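Local coordinates for putative carbohydrate binding protein (Pseudomonas aeruginosa, PDB 3QEC), which binds suramin and heparin, probably binds carbohydrate, and may act in carbohydrate transport and biofilm formation, at residues E12-A17 with P51-M56; T45-E50 with F99-I104; Y109-E114 with K134-S139. One frame throughout, in Å; residues are numbered along the deposited sequence. Where two conformers were deposited one is given.

Contact 1: residues E12-A17 with P51-M56; sequences EHEYAA and PATSYM
The carboxylate of E14 grips S54 with both oxygens at the start of helix 54-63, a helix N-terminus whose N-cap residue is T53. S54 N donates to E14 OE1 at 2.8 Å, an almost straight bond (172°) that uses the syn lone pair. S54 OG reaches E14 OE2 at 2.9 Å, also from the syn side but 24° out of the carboxylate plane. Two bonds to two oxygens fix the rotation of the carboxylate, and its negative charge would probably be favoured by the positive end of the helix dipole.

The second polar centre is T53 OG1, which donates to Y15 OH at 2.9 Å and accepts a weak capping bond from M56 N. A T53 chi1 of 62° turns OG1 back over its own backbone, where it can serve both. Y15 OH in turn donates to a water at the edge of its ring, and that water donates to P51 O, so the phenol is tied to the end of strand 46-51 as well as to the cap.

Packing completes the joint between helix 12-16 and the 51-56 corner. F10 stacks on the Y15 ring, and Y87 meets it obliquely. From the 51-56 side, the methyl T53 CG2 sits over one face of the same ring, 3.7 Å from its centroid.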
ATOM      1  N   GLU A  12      12.774  -3.562  16.825  1.00 66.00           N
ATOM      2  CA  GLU A  12      14.120  -3.540  16.242  1.00 64.95           C
ATOM      3  C   GLU A  12      14.536  -4.904  15.685  1.00 63.85           C
ATOM      4  O   GLU A  12      14.991  -4.950  14.530  1.00 62.53           O
ATOM      5  CB  GLU A  12      15.149  -3.043  17.266  1.00 67.92           C
ATOM      6  CG  GLU A  12      14.969  -1.579  17.658  1.00 85.15           C
ATOM      7  CD  GLU A  12      15.710  -1.067  18.890  1.00117.05           C
ATOM      8  OE1 GLU A  12      16.805  -1.591  19.205  1.00106.39           O
ATOM      9  OE2 GLU A  12      15.208  -0.103  19.518  1.00113.20           O
ATOM     10  N   HIS A  13      14.350  -6.006  16.480  1.00 57.06           N
ATOM     11  CA  HIS A  13      14.693  -7.372  16.108  0.50 55.13           C
ATOM     12  C   HIS A  13      14.013  -7.789  14.768  1.00 59.11           C
ATOM     13  O   HIS A  13      14.642  -8.437  13.919  1.00 59.70           O
ATOM     14  CB  HIS A  13      14.317  -8.318  17.273  0.50 55.26           C
ATOM     15  CG  HIS A  13      12.899  -8.198  17.752  0.50 57.71           C
ATOM     16  ND1 HIS A  13      12.493  -7.152  18.566  0.50 59.58           N
ATOM     17  CD2 HIS A  13      11.841  -9.011  17.528  0.50 58.18           C
ATOM     18  CE1 HIS A  13      11.208  -7.355  18.789  0.50 58.68           C
ATOM     19  NE2 HIS A  13      10.774  -8.465  18.195  0.50 58.26           N
ATOM     20  N   GLU A  14      12.722  -7.444  14.616  1.00 55.37           N
ATOM     21  CA  GLU A  14      11.957  -7.802  13.418  1.00 53.65           C
ATOM     22  C   GLU A  14      12.565  -7.178  12.170  1.00 60.42           C
ATOM     23  O   GLU A  14      12.653  -7.858  11.152  1.00 62.34           O
ATOM     24  CB  GLU A  14      10.491  -7.399  13.566  1.00 54.06           C
ATOM     25  CG  GLU A  14       9.724  -8.335  14.479  1.00 51.66           C
ATOM     26  CD  GLU A  14       8.251  -8.011  14.613  1.00 64.36           C
ATOM     27  OE1 GLU A  14       7.644  -7.593  13.603  1.00 57.13           O
ATOM     28  OE2 GLU A  14       7.692  -8.219  15.714  1.00 61.11           O
ATOM     29  N   TYR A  15      13.031  -5.911  12.257  1.00 55.93           N
ATOM     30  CA  TYR A  15      13.658  -5.218  11.134  1.00 54.45           C
ATOM     31  C   TYR A  15      15.094  -5.743  10.891  1.00 59.53           C
ATOM     32  O   TYR A  15      15.487  -5.909   9.733  1.00 60.99           O
ATOM     33  CB  TYR A  15      13.616  -3.688  11.350  1.00 54.84           C
ATOM     34  CG  TYR A  15      12.234  -3.123  11.071  1.00 54.59           C
ATOM     35  CD1 TYR A  15      11.832  -2.824   9.771  1.00 55.11           C
ATOM     36  CD2 TYR A  15      11.289  -2.999  12.091  1.00 55.23           C
ATOM     37  CE1 TYR A  15      10.534  -2.391   9.494  1.00 55.17           C
ATOM     38  CE2 TYR A  15       9.989  -2.559  11.828  1.00 55.36           C
ATOM     39  CZ  TYR A  15       9.620  -2.245  10.526  1.00 61.90           C
ATOM     40  OH  TYR A  15       8.347  -1.807  10.238  1.00 58.22           O
ATOM     41  N   ALA A  16      15.845  -6.060  11.968  1.00 54.75           N
ATOM     42  CA  ALA A  16      17.219  -6.579  11.896  1.00 53.58           C
ATOM     43  C   ALA A  16      17.284  -7.949  11.184  1.00 57.15           C
ATOM     44  O   ALA A  16      18.203  -8.188  10.399  1.00 58.19           O
ATOM     45  CB  ALA A  16      17.808  -6.689  13.292  1.00 54.70           C
ATOM     46  N   ALA A  17      16.287  -8.814  11.411  1.00 51.84           N
ATOM     47  CA  ALA A  17      16.208 -10.146  10.803  1.00 49.88           C
ATOM     48  C   ALA A  17      15.876 -10.100   9.295  1.00 53.49           C
ATOM     49  O   ALA A  17      16.026 -11.116   8.624  1.00 54.38           O
ATOM     50  CB  ALA A  17      15.171 -10.995  11.538  1.00 49.64           C
ATOM     51  N   PRO A  51       8.759  -4.137   4.840  1.00 54.06           N
ATOM     52  CA  PRO A  51       8.643  -5.391   5.620  1.00 51.86           C
ATOM     53  C   PRO A  51       7.299  -5.541   6.362  1.00 55.06           C
ATOM     54  O   PRO A  51       6.807  -4.561   6.927  1.00 54.36           O
ATOM     55  CB  PRO A  51       9.806  -5.286   6.625  1.00 53.18           C
ATOM     56  CG  PRO A  51      10.801  -4.387   5.958  1.00 58.00           C
ATOM     57  CD  PRO A  51       9.994  -3.390   5.197  1.00 54.67           C
ATOM     58  N   ALA A  52       6.705  -6.770   6.353  1.00 51.68           N
ATOM     59  CA  ALA A  52       5.435  -7.067   7.032  1.00 52.04           C
ATOM     60  C   ALA A  52       5.688  -7.356   8.524  1.00 59.83           C
ATOM     61  O   ALA A  52       5.773  -8.516   8.924  1.00 61.26           O
ATOM     62  CB  ALA A  52       4.734  -8.249   6.361  1.00 51.68           C
ATOM     63  N   THR A  53       5.846  -6.301   9.333  1.00 56.04           N
ATOM     64  CA  THR A  53       6.159  -6.427  10.760  1.00 55.31           C
ATOM     65  C   THR A  53       4.912  -6.298  11.626  1.00 60.36           C
ATOM     66  O   THR A  53       3.862  -5.836  11.156  1.00 61.02           O
ATOM     67  CB  THR A  53       7.213  -5.376  11.177  1.00 58.93           C
ATOM     68  OG1 THR A  53       6.698  -4.061  10.968  1.00 58.37           O
ATOM     69  CG2 THR A  53       8.557  -5.563  10.464  1.00 52.17           C
ATOM     70  N   SER A  54       5.031  -6.691  12.914  1.00 57.08           N
ATOM     71  CA  SER A  54       3.933  -6.599  13.879  1.00 57.40           C
ATOM     72  C   SER A  54       3.505  -5.117  14.082  1.00 61.53           C
ATOM     73  O   SER A  54       2.332  -4.841  14.339  1.00 62.23           O
ATOM     74  CB  SER A  54       4.327  -7.250  15.201  1.00 60.11           C
ATOM     75  OG  SER A  54       5.374  -6.542  15.842  1.00 66.03           O
ATOM     76  N   TYR A  55       4.467  -4.187  13.895  1.00 57.55           N
ATOM     77  CA  TYR A  55       4.334  -2.728  13.969  1.00 57.04           C
ATOM     78  C   TYR A  55       3.382  -2.223  12.858  1.00 58.52           C
ATOM     79  O   TYR A  55       2.377  -1.584  13.170  1.00 58.21           O
ATOM     80  CB  TYR A  55       5.745  -2.068  13.854  1.00 57.04           C
ATOM     81  CG  TYR A  55       5.779  -0.565  14.044  1.00 58.68           C
ATOM     82  CD1 TYR A  55       5.531   0.008  15.292  1.00 62.07           C
ATOM     83  CD2 TYR A  55       6.096   0.287  12.988  1.00 58.31           C
ATOM     84  CE1 TYR A  55       5.567   1.395  15.473  1.00 63.44           C
ATOM     85  CE2 TYR A  55       6.104   1.675  13.149  1.00 59.30           C
ATOM     86  CZ  TYR A  55       5.845   2.226  14.394  1.00 66.59           C
ATOM     87  OH  TYR A  55       5.875   3.592  14.558  1.00 65.78           O
HETATM   88  N   MSE A  56       3.679  -2.546  11.573  1.00 53.23           N
HETATM   89  CA  MSE A  56       2.855  -2.111  10.434  1.00 51.60           C
HETATM   90  C   MSE A  56       1.531  -2.918  10.302  1.00 58.69           C
HETATM   91  O   MSE A  56       0.571  -2.394   9.730  1.00 60.57           O
HETATM   92  CB  MSE A  56       3.650  -2.123   9.131  1.00 51.70           C
HETATM   93  CG  MSE A  56       4.761  -1.048   9.102  1.00 56.56           C
HETATM   94 SE   MSE A  56       4.167   0.723   9.694  0.75 63.01          SE
HETATM   95  CE  MSE A  56       3.168   1.258   8.100  1.00 58.78           C
TER
HETATM   96  O   HOH W   1       7.752  -1.945   7.611  1.00 58.18           O

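Contact 2: residues T45-E50 with F99-I104; sequences TKVALE and FDFDHI
Strands 46-50 and 99-102 run in roughly the same direction, 36° apart with axes 8.9 Å distant at their closest, and they share no hydrogen bond: they lie in two different sheets that pack face to face, as in a beta sandwich. Alternate residues therefore meet, V47 and L49 from one layer, F99, F101 and, past the turn at H103, I104 from the other.

F101 is the centrepiece. L49 CB lies over one face of its ring, 4.1 Å from the centroid and 27° off the normal, a CH-pi contact, and L49 CD2 rides above the same ring toward its rim. At the ring's edge, F101 CZ comes within 3.7 Å of V47 O, close to the ring plane. The two branches of V47 divide the work: CG1, anti to the backbone N (chi1 178°), approaches F101 CZ at 4.0 Å, while CG2 turns to F99 CD2, also at 4.0 Å. Farther along, the ends of L49 and I104 meet head-on, L49 CD2 standing 3.6 Å from I104 CD1.

I26 of strand 24-33 touches L49, F101 and I104, and I111 of the adjoining strand 107-120 touches V47 and F99, so both layers contribute side chains to the hydrophobic core. With no polar side-chain atom taking part across the interface, cohesion here rests on dispersion and the exclusion of water, while the backbone of strand 46-50 bonds to its sheet neighbours 89-92 and 107-120.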
ATOM      1  N   THR A  45       0.429   7.267  -9.516  1.00 67.76           N
ATOM      2  CA  THR A  45       0.162   7.102  -8.086  1.00 66.04           C
ATOM      3  C   THR A  45       1.308   6.342  -7.427  1.00 68.10           C
ATOM      4  O   THR A  45       1.780   5.345  -7.979  1.00 66.14           O
ATOM      5  CB  THR A  45      -1.191   6.375  -7.907  1.00 70.69           C
ATOM      6  OG1 THR A  45      -2.209   7.151  -8.543  1.00 74.66           O
ATOM      7  CG2 THR A  45      -1.565   6.164  -6.458  1.00 65.07           C
ATOM      8  N   LYS A  46       1.755   6.827  -6.245  1.00 64.21           N
ATOM      9  CA  LYS A  46       2.832   6.208  -5.483  1.00 62.65           C
ATOM     10  C   LYS A  46       2.350   4.922  -4.808  1.00 65.56           C
ATOM     11  O   LYS A  46       1.234   4.870  -4.279  1.00 65.67           O
ATOM     12  CB  LYS A  46       3.415   7.184  -4.449  1.00 64.85           C
ATOM     13  CG  LYS A  46       4.359   8.196  -5.074  1.00 80.59           C
ATOM     14  CD  LYS A  46       4.999   9.104  -4.035  1.00 92.79           C
ATOM     15  CE  LYS A  46       5.851  10.180  -4.665  1.00104.37           C
ATOM     16  NZ  LYS A  46       6.499  11.046  -3.643  1.00116.25           N
ATOM     17  N   VAL A  47       3.193   3.876  -4.875  1.00 61.39           N
ATOM     18  CA  VAL A  47       2.983   2.538  -4.292  1.00 59.37           C
ATOM     19  C   VAL A  47       4.170   2.255  -3.358  1.00 61.62           C
ATOM     20  O   VAL A  47       5.313   2.444  -3.756  1.00 62.23           O
ATOM     21  CB  VAL A  47       2.803   1.426  -5.383  1.00 61.42           C
ATOM     22  CG1 VAL A  47       2.643   0.045  -4.759  1.00 59.39           C
ATOM     23  CG2 VAL A  47       1.624   1.730  -6.300  1.00 61.51           C
ATOM     24  N   ALA A  48       3.894   1.850  -2.122  1.00 57.09           N
ATOM     25  CA  ALA A  48       4.907   1.539  -1.110  1.00 55.62           C
ATOM     26  C   ALA A  48       5.033   0.032  -0.893  1.00 57.66           C
ATOM     27  O   ALA A  48       4.029  -0.690  -0.886  1.00 55.66           O
ATOM     28  CB  ALA A  48       4.561   2.220   0.211  1.00 56.05           C
ATOM     29  N   LEU A  49       6.273  -0.429  -0.689  1.00 53.48           N
ATOM     30  CA  LEU A  49       6.577  -1.833  -0.405  1.00 51.92           C
ATOM     31  C   LEU A  49       7.538  -1.865   0.790  1.00 57.31           C
ATOM     32  O   LEU A  49       8.627  -1.293   0.710  1.00 58.50           O
ATOM     33  CB  LEU A  49       7.169  -2.508  -1.661  1.00 51.19           C
ATOM     34  CG  LEU A  49       7.604  -3.954  -1.530  1.00 51.97           C
ATOM     35  CD1 LEU A  49       6.448  -4.883  -1.783  1.00 49.97           C
ATOM     36  CD2 LEU A  49       8.723  -4.248  -2.491  1.00 50.98           C
ATOM     37  N   GLU A  50       7.109  -2.458   1.914  1.00 53.51           N
ATOM     38  CA  GLU A  50       7.907  -2.475   3.147  1.00 53.73           C
ATOM     39  C   GLU A  50       7.797  -3.807   3.920  1.00 58.41           C
ATOM     40  O   GLU A  50       6.812  -4.513   3.721  1.00 57.86           O
ATOM     41  CB  GLU A  50       7.459  -1.322   4.061  1.00 55.58           C
ATOM     42  CG  GLU A  50       6.028  -1.405   4.583  1.00 57.98           C
ATOM     43  CD  GLU A  50       5.660  -0.177   5.384  1.00 69.13           C
ATOM     44  OE1 GLU A  50       6.329   0.088   6.409  1.00 58.41           O
ATOM     45  OE2 GLU A  50       4.754   0.564   4.945  1.00 62.14           O
ATOM     46  N   PHE A  99       2.682  -0.841 -12.088  1.00 60.74           N
ATOM     47  CA  PHE A  99       3.863  -0.531 -11.282  1.00 59.29           C
ATOM     48  C   PHE A  99       4.868  -1.686 -11.351  1.00 63.67           C
ATOM     49  O   PHE A  99       4.486  -2.822 -11.642  1.00 63.44           O
ATOM     50  CB  PHE A  99       3.485  -0.232  -9.820  1.00 58.89           C
ATOM     51  CG  PHE A  99       2.776  -1.344  -9.081  1.00 58.18           C
ATOM     52  CD1 PHE A  99       3.496  -2.393  -8.507  1.00 58.40           C
ATOM     53  CD2 PHE A  99       1.392  -1.318  -8.911  1.00 58.94           C
ATOM     54  CE1 PHE A  99       2.843  -3.421  -7.825  1.00 57.59           C
ATOM     55  CE2 PHE A  99       0.737  -2.337  -8.211  1.00 59.85           C
ATOM     56  CZ  PHE A  99       1.468  -3.379  -7.666  1.00 56.90           C
ATOM     57  N   ASP A 100       6.147  -1.391 -11.074  1.00 60.86           N
ATOM     58  CA  ASP A 100       7.237  -2.363 -11.106  0.50 60.32           C
ATOM     59  C   ASP A 100       8.256  -2.058 -10.006  1.00 63.11           C
ATOM     60  O   ASP A 100       8.543  -0.888  -9.759  1.00 62.71           O
ATOM     61  CB  ASP A 100       7.934  -2.351 -12.494  0.50 63.76           C
ATOM     62  CG  ASP A 100       7.011  -2.596 -13.677  0.50 74.46           C
ATOM     63  OD1 ASP A 100       6.756  -3.773 -13.994  0.50 75.99           O
ATOM     64  OD2 ASP A 100       6.511  -1.606 -14.256  0.50 77.99           O
ATOM     65  N   PHE A 101       8.814  -3.098  -9.371  1.00 58.22           N
ATOM     66  CA  PHE A 101       9.866  -3.013  -8.364  1.00 56.90           C
ATOM     67  C   PHE A 101      10.984  -3.931  -8.790  1.00 62.06           C
ATOM     68  O   PHE A 101      10.714  -4.996  -9.349  1.00 62.00           O
ATOM     69  CB  PHE A 101       9.370  -3.397  -6.966  1.00 56.98           C
ATOM     70  CG  PHE A 101       8.406  -2.448  -6.296  1.00 57.56           C
ATOM     71  CD1 PHE A 101       7.029  -2.592  -6.467  1.00 58.78           C
ATOM     72  CD2 PHE A 101       8.867  -1.467  -5.419  1.00 58.91           C
ATOM     73  CE1 PHE A 101       6.128  -1.738  -5.813  1.00 59.16           C
ATOM     74  CE2 PHE A 101       7.966  -0.614  -4.761  1.00 61.59           C
ATOM     75  CZ  PHE A 101       6.601  -0.752  -4.966  1.00 58.94           C
ATOM     76  N   ASP A 102      12.236  -3.528  -8.551  1.00 59.12           N
ATOM     77  CA  ASP A 102      13.396  -4.331  -8.913  1.00 59.54           C
ATOM     78  C   ASP A 102      14.284  -4.539  -7.675  1.00 62.89           C
ATOM     79  O   ASP A 102      14.147  -3.803  -6.692  1.00 61.75           O
ATOM     80  CB  ASP A 102      14.167  -3.681 -10.080  1.00 63.86           C
ATOM     81  CG  ASP A 102      14.693  -2.291  -9.801  1.00 84.08           C
ATOM     82  OD1 ASP A 102      15.764  -2.179  -9.140  1.00 86.14           O
ATOM     83  OD2 ASP A 102      14.040  -1.310 -10.236  1.00 92.23           O
ATOM     84  N   HIS A 103      15.176  -5.557  -7.718  1.00 59.08           N
ATOM     85  CA  HIS A 103      16.111  -5.919  -6.642  1.00 57.27           C
ATOM     86  C   HIS A 103      15.402  -6.094  -5.275  1.00 60.37           C
ATOM     87  O   HIS A 103      15.902  -5.645  -4.241  1.00 60.88           O
ATOM     88  CB  HIS A 103      17.265  -4.907  -6.560  1.00 58.07           C
ATOM     89  CG  HIS A 103      18.119  -4.917  -7.789  1.00 62.52           C
ATOM     90  ND1 HIS A 103      17.970  -3.960  -8.780  1.00 65.26           N
ATOM     91  CD2 HIS A 103      19.033  -5.826  -8.197  1.00 64.11           C
ATOM     92  CE1 HIS A 103      18.824  -4.293  -9.733  1.00 65.43           C
ATOM     93  NE2 HIS A 103      19.483  -5.412  -9.430  1.00 65.49           N
ATOM     94  N   ILE A 104      14.254  -6.793  -5.279  1.00 55.09           N
ATOM     95  CA  ILE A 104      13.482  -7.046  -4.069  1.00 52.96           C
ATOM     96  C   ILE A 104      14.059  -8.260  -3.310  1.00 57.12           C
ATOM     97  O   ILE A 104      14.099  -9.380  -3.844  1.00 56.78           O
ATOM     98  CB  ILE A 104      11.947  -7.195  -4.356  1.00 54.88           C
ATOM     99  CG1 ILE A 104      11.345  -5.912  -4.965  1.00 54.63           C
ATOM    100  CG2 ILE A 104      11.141  -7.640  -3.110  1.00 54.27           C
ATOM    101  CD1 ILE A 104      11.813  -4.568  -4.324  1.00 55.93           C
TER

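Contact 3: residues Y109-E114 with K134-S139; sequences YYISSE and KLVTVS
Four backbone hydrogen bonds join Y109 and I111 to V136 and K134, in two reciprocal pairs. Y109 N donates to V136 O at 2.8 Å and V136 N answers to Y109 O at 2.9 Å. I111 N to K134 O (2.9 Å) and K134 N to I111 O (3.0 Å) form the second pair. Between them lies the non-hydrogen-bonded pair Y110 and L135, where two CA-H...O contacts form: L135 CA is 3.3 Å from Y109 O, and Y110 CA approaches K134 O in the same manner. Apart from this ladder, the hydroxyl of Y109 bonds to P105 O.

This is regular antiparallel pairing within the beta hairpin of strands 107-120 and 125-138, the latter an outermost strand of its four-stranded sheet. The short segments cross at 135°, a marked twist.

Apolar contacts divide between the two faces. On one, Y110 and L135 run alongside each other off the sheet, with L135 CD2 3.6 Å from Y110 CE1; A52 touches both, and the Y110 ring also meets Y60 of helix 54-63. On the other, Y109, I111 and V136 look into the core, while the chain of K134 starts out on the same face but bends away at the rim. V136 CG1, swung over the main chain by a chi1 of 51°, nestles between Y109 CB (3.9 Å) and I111 CG2 (4.0 Å). The Y109 ring has V136 O in plane at its edge and V138 CG2 obliquely beside CE1. V146 of strand 146-148 touches both I111 and V136 from the opposing layer.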
ATOM      1  N   TYR A 109       6.206  -8.871   2.753  1.00 51.43           N
ATOM      2  CA  TYR A 109       5.961  -7.435   2.649  1.00 51.03           C
ATOM      3  C   TYR A 109       4.510  -7.031   2.645  1.00 56.17           C
ATOM      4  O   TYR A 109       3.625  -7.830   2.316  1.00 57.38           O
ATOM      5  CB  TYR A 109       6.551  -6.916   1.305  1.00 52.11           C
ATOM      6  CG  TYR A 109       8.032  -7.160   1.107  1.00 52.30           C
ATOM      7  CD1 TYR A 109       8.498  -8.373   0.610  1.00 53.74           C
ATOM      8  CD2 TYR A 109       8.966  -6.161   1.375  1.00 52.51           C
ATOM      9  CE1 TYR A 109       9.859  -8.607   0.441  1.00 54.07           C
ATOM     10  CE2 TYR A 109      10.330  -6.382   1.202  1.00 52.53           C
ATOM     11  CZ  TYR A 109      10.772  -7.611   0.749  1.00 58.20           C
ATOM     12  OH  TYR A 109      12.108  -7.840   0.582  1.00 59.82           O
ATOM     13  N   TYR A 110       4.284  -5.744   2.945  1.00 52.77           N
ATOM     14  CA  TYR A 110       3.032  -5.023   2.750  1.00 52.54           C
ATOM     15  C   TYR A 110       3.240  -4.204   1.508  1.00 56.65           C
ATOM     16  O   TYR A 110       4.265  -3.526   1.392  1.00 56.78           O
ATOM     17  CB  TYR A 110       2.632  -4.116   3.943  1.00 53.58           C
ATOM     18  CG  TYR A 110       2.024  -4.856   5.112  1.00 55.19           C
ATOM     19  CD1 TYR A 110       0.841  -5.578   4.970  1.00 57.16           C
ATOM     20  CD2 TYR A 110       2.630  -4.840   6.365  1.00 55.31           C
ATOM     21  CE1 TYR A 110       0.304  -6.300   6.035  1.00 57.35           C
ATOM     22  CE2 TYR A 110       2.116  -5.581   7.429  1.00 55.24           C
ATOM     23  CZ  TYR A 110       0.940  -6.287   7.267  1.00 60.14           C
ATOM     24  OH  TYR A 110       0.420  -6.989   8.329  1.00 62.58           O
ATOM     25  N   ILE A 111       2.333  -4.322   0.544  1.00 53.11           N
ATOM     26  CA  ILE A 111       2.351  -3.510  -0.681  1.00 52.37           C
ATOM     27  C   ILE A 111       1.082  -2.632  -0.541  1.00 56.74           C
ATOM     28  O   ILE A 111      -0.003  -3.160  -0.278  1.00 58.00           O
ATOM     29  CB  ILE A 111       2.500  -4.356  -1.973  1.00 54.33           C
ATOM     30  CG1 ILE A 111       2.770  -3.471  -3.215  1.00 54.66           C
ATOM     31  CG2 ILE A 111       1.366  -5.398  -2.163  1.00 54.37           C
ATOM     32  CD1 ILE A 111       3.340  -4.259  -4.421  1.00 54.78           C
ATOM     33  N   SER A 112       1.258  -1.306  -0.521  1.00 52.39           N
ATOM     34  CA  SER A 112       0.195  -0.368  -0.175  1.00 52.71           C
ATOM     35  C   SER A 112       0.171   0.898  -1.034  1.00 57.69           C
ATOM     36  O   SER A 112       1.226   1.439  -1.378  1.00 57.88           O
ATOM     37  CB  SER A 112       0.363   0.046   1.292  1.00 56.00           C
ATOM     38  OG  SER A 112      -0.765   0.745   1.797  1.00 65.62           O
ATOM     39  N   SER A 113      -1.048   1.405  -1.306  1.00 54.29           N
ATOM     40  CA  SER A 113      -1.286   2.628  -2.079  1.00 55.08           C
ATOM     41  C   SER A 113      -2.564   3.352  -1.617  1.00 61.50           C
ATOM     42  O   SER A 113      -3.349   2.800  -0.837  1.00 61.75           O
ATOM     43  CB  SER A 113      -1.381   2.315  -3.568  1.00 57.37           C
ATOM     44  OG  SER A 113      -1.206   3.492  -4.340  1.00 64.17           O
ATOM     45  N   GLU A 114      -2.745   4.598  -2.085  1.00 59.08           N
ATOM     46  CA  GLU A 114      -3.915   5.427  -1.816  1.00 60.30           C
ATOM     47  C   GLU A 114      -4.404   6.010  -3.140  1.00 65.79           C
ATOM     48  O   GLU A 114      -3.663   6.703  -3.837  1.00 66.18           O
ATOM     49  CB  GLU A 114      -3.607   6.524  -0.784  1.00 62.43           C
ATOM     50  CG  GLU A 114      -4.772   7.463  -0.501  1.00 73.30           C
ATOM     51  CD  GLU A 114      -4.744   8.228   0.810  1.00 97.22           C
ATOM     52  OE1 GLU A 114      -3.851   7.973   1.648  1.00 95.23           O
ATOM     53  OE2 GLU A 114      -5.659   9.053   1.021  1.00 99.97           O
ATOM     54  N   LYS A 134      -2.116  -5.032   0.621  1.00 55.52           N
ATOM     55  CA  LYS A 134      -2.052  -6.495   0.500  1.00 53.89           C
ATOM     56  C   LYS A 134      -0.703  -7.022   1.000  1.00 56.90           C
ATOM     57  O   LYS A 134       0.276  -6.255   1.092  1.00 57.43           O
ATOM     58  CB  LYS A 134      -2.266  -6.923  -0.974  1.00 55.46           C
ATOM     59  CG  LYS A 134      -3.663  -6.646  -1.543  1.00 56.91           C
ATOM     60  CD  LYS A 134      -4.678  -7.699  -1.112  1.00 60.58           C
ATOM     61  CE  LYS A 134      -6.080  -7.342  -1.510  1.00 62.66           C
ATOM     62  NZ  LYS A 134      -7.015  -8.439  -1.184  1.00 65.98           N
ATOM     63  N   LEU A 135      -0.645  -8.331   1.306  1.00 50.92           N
ATOM     64  CA  LEU A 135       0.584  -9.028   1.676  1.00 49.84           C
ATOM     65  C   LEU A 135       1.216  -9.658   0.426  1.00 55.38           C
ATOM     66  O   LEU A 135       0.494 -10.296  -0.359  1.00 55.33           O
ATOM     67  CB  LEU A 135       0.307 -10.138   2.716  1.00 49.61           C
ATOM     68  CG  LEU A 135       0.144  -9.764   4.206  1.00 54.27           C
ATOM     69  CD1 LEU A 135      -0.597 -10.872   4.964  1.00 52.95           C
ATOM     70  CD2 LEU A 135       1.511  -9.501   4.889  1.00 55.33           C
ATOM     71  N   VAL A 136       2.565  -9.546   0.264  1.00 51.33           N
ATOM     72  CA  VAL A 136       3.278 -10.227  -0.840  1.00 50.25           C
ATOM     73  C   VAL A 136       4.519 -10.944  -0.250  1.00 55.57           C
ATOM     74  O   VAL A 136       5.280 -10.347   0.509  1.00 57.75           O
ATOM     75  CB  VAL A 136       3.609  -9.328  -2.082  1.00 52.37           C
ATOM     76  CG1 VAL A 136       4.319  -8.037  -1.695  1.00 51.43           C
ATOM     77  CG2 VAL A 136       4.390 -10.091  -3.152  1.00 51.65           C
ATOM     78  N   THR A 137       4.684 -12.228  -0.578  1.00 51.46           N
ATOM     79  CA  THR A 137       5.804 -13.070  -0.153  1.00 51.79           C
ATOM     80  C   THR A 137       6.799 -13.234  -1.313  1.00 55.68           C
ATOM     81  O   THR A 137       6.397 -13.442  -2.463  1.00 55.27           O
ATOM     82  CB  THR A 137       5.295 -14.441   0.355  1.00 61.31           C
ATOM     83  OG1 THR A 137       4.408 -14.227   1.448  1.00 62.19           O
ATOM     84  CG2 THR A 137       6.410 -15.311   0.848  1.00 57.88           C
ATOM     85  N   VAL A 138       8.102 -13.145  -1.006  1.00 51.98           N
ATOM     86  CA  VAL A 138       9.150 -13.275  -2.017  1.00 51.50           C
ATOM     87  C   VAL A 138      10.157 -14.312  -1.536  1.00 55.30           C
ATOM     88  O   VAL A 138      10.736 -14.125  -0.469  1.00 55.40           O
ATOM     89  CB  VAL A 138       9.812 -11.904  -2.354  1.00 54.23           C
ATOM     90  CG1 VAL A 138      10.849 -12.042  -3.476  1.00 53.71           C
ATOM     91  CG2 VAL A 138       8.748 -10.856  -2.723  1.00 53.86           C
ATOM     92  N   SER A 139      10.339 -15.406  -2.307  1.00 51.83           N
ATOM     93  CA  SER A 139      11.275 -16.505  -2.016  1.00 52.32           C
ATOM     94  C   SER A 139      12.393 -16.508  -3.047  1.00 57.32           C
ATOM     95  O   SER A 139      13.536 -16.186  -2.722  1.00 57.53           O
ATOM     96  CB  SER A 139      10.551 -17.846  -1.987  1.00 57.92           C
ATOM     97  OG  SER A 139       9.526 -17.795  -1.006  1.00 72.18           O
TER

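In the fold
The three contacts illustrate how chemistry follows position in a layered beta fold. Contact 2 lies in the core between the two sheets, has no hydrogen bond across it and is apolar in its side chains. Contact 3, within one sheet, is held mainly by backbone bonds, one face buried and the other turned toward helix 54-63. Strands 46-51 and 107-120 are neighbours, so contacts 2 and 3 share a sheet, with A48 N probably bonded to S112 O. The centre of contact 1 lies about 17 Å from that of the chain, yet most of its touching residues are buried; it relies on side-chain polar bonds around a helix start. Strand 46-51 is followed, after two residues, by that helix.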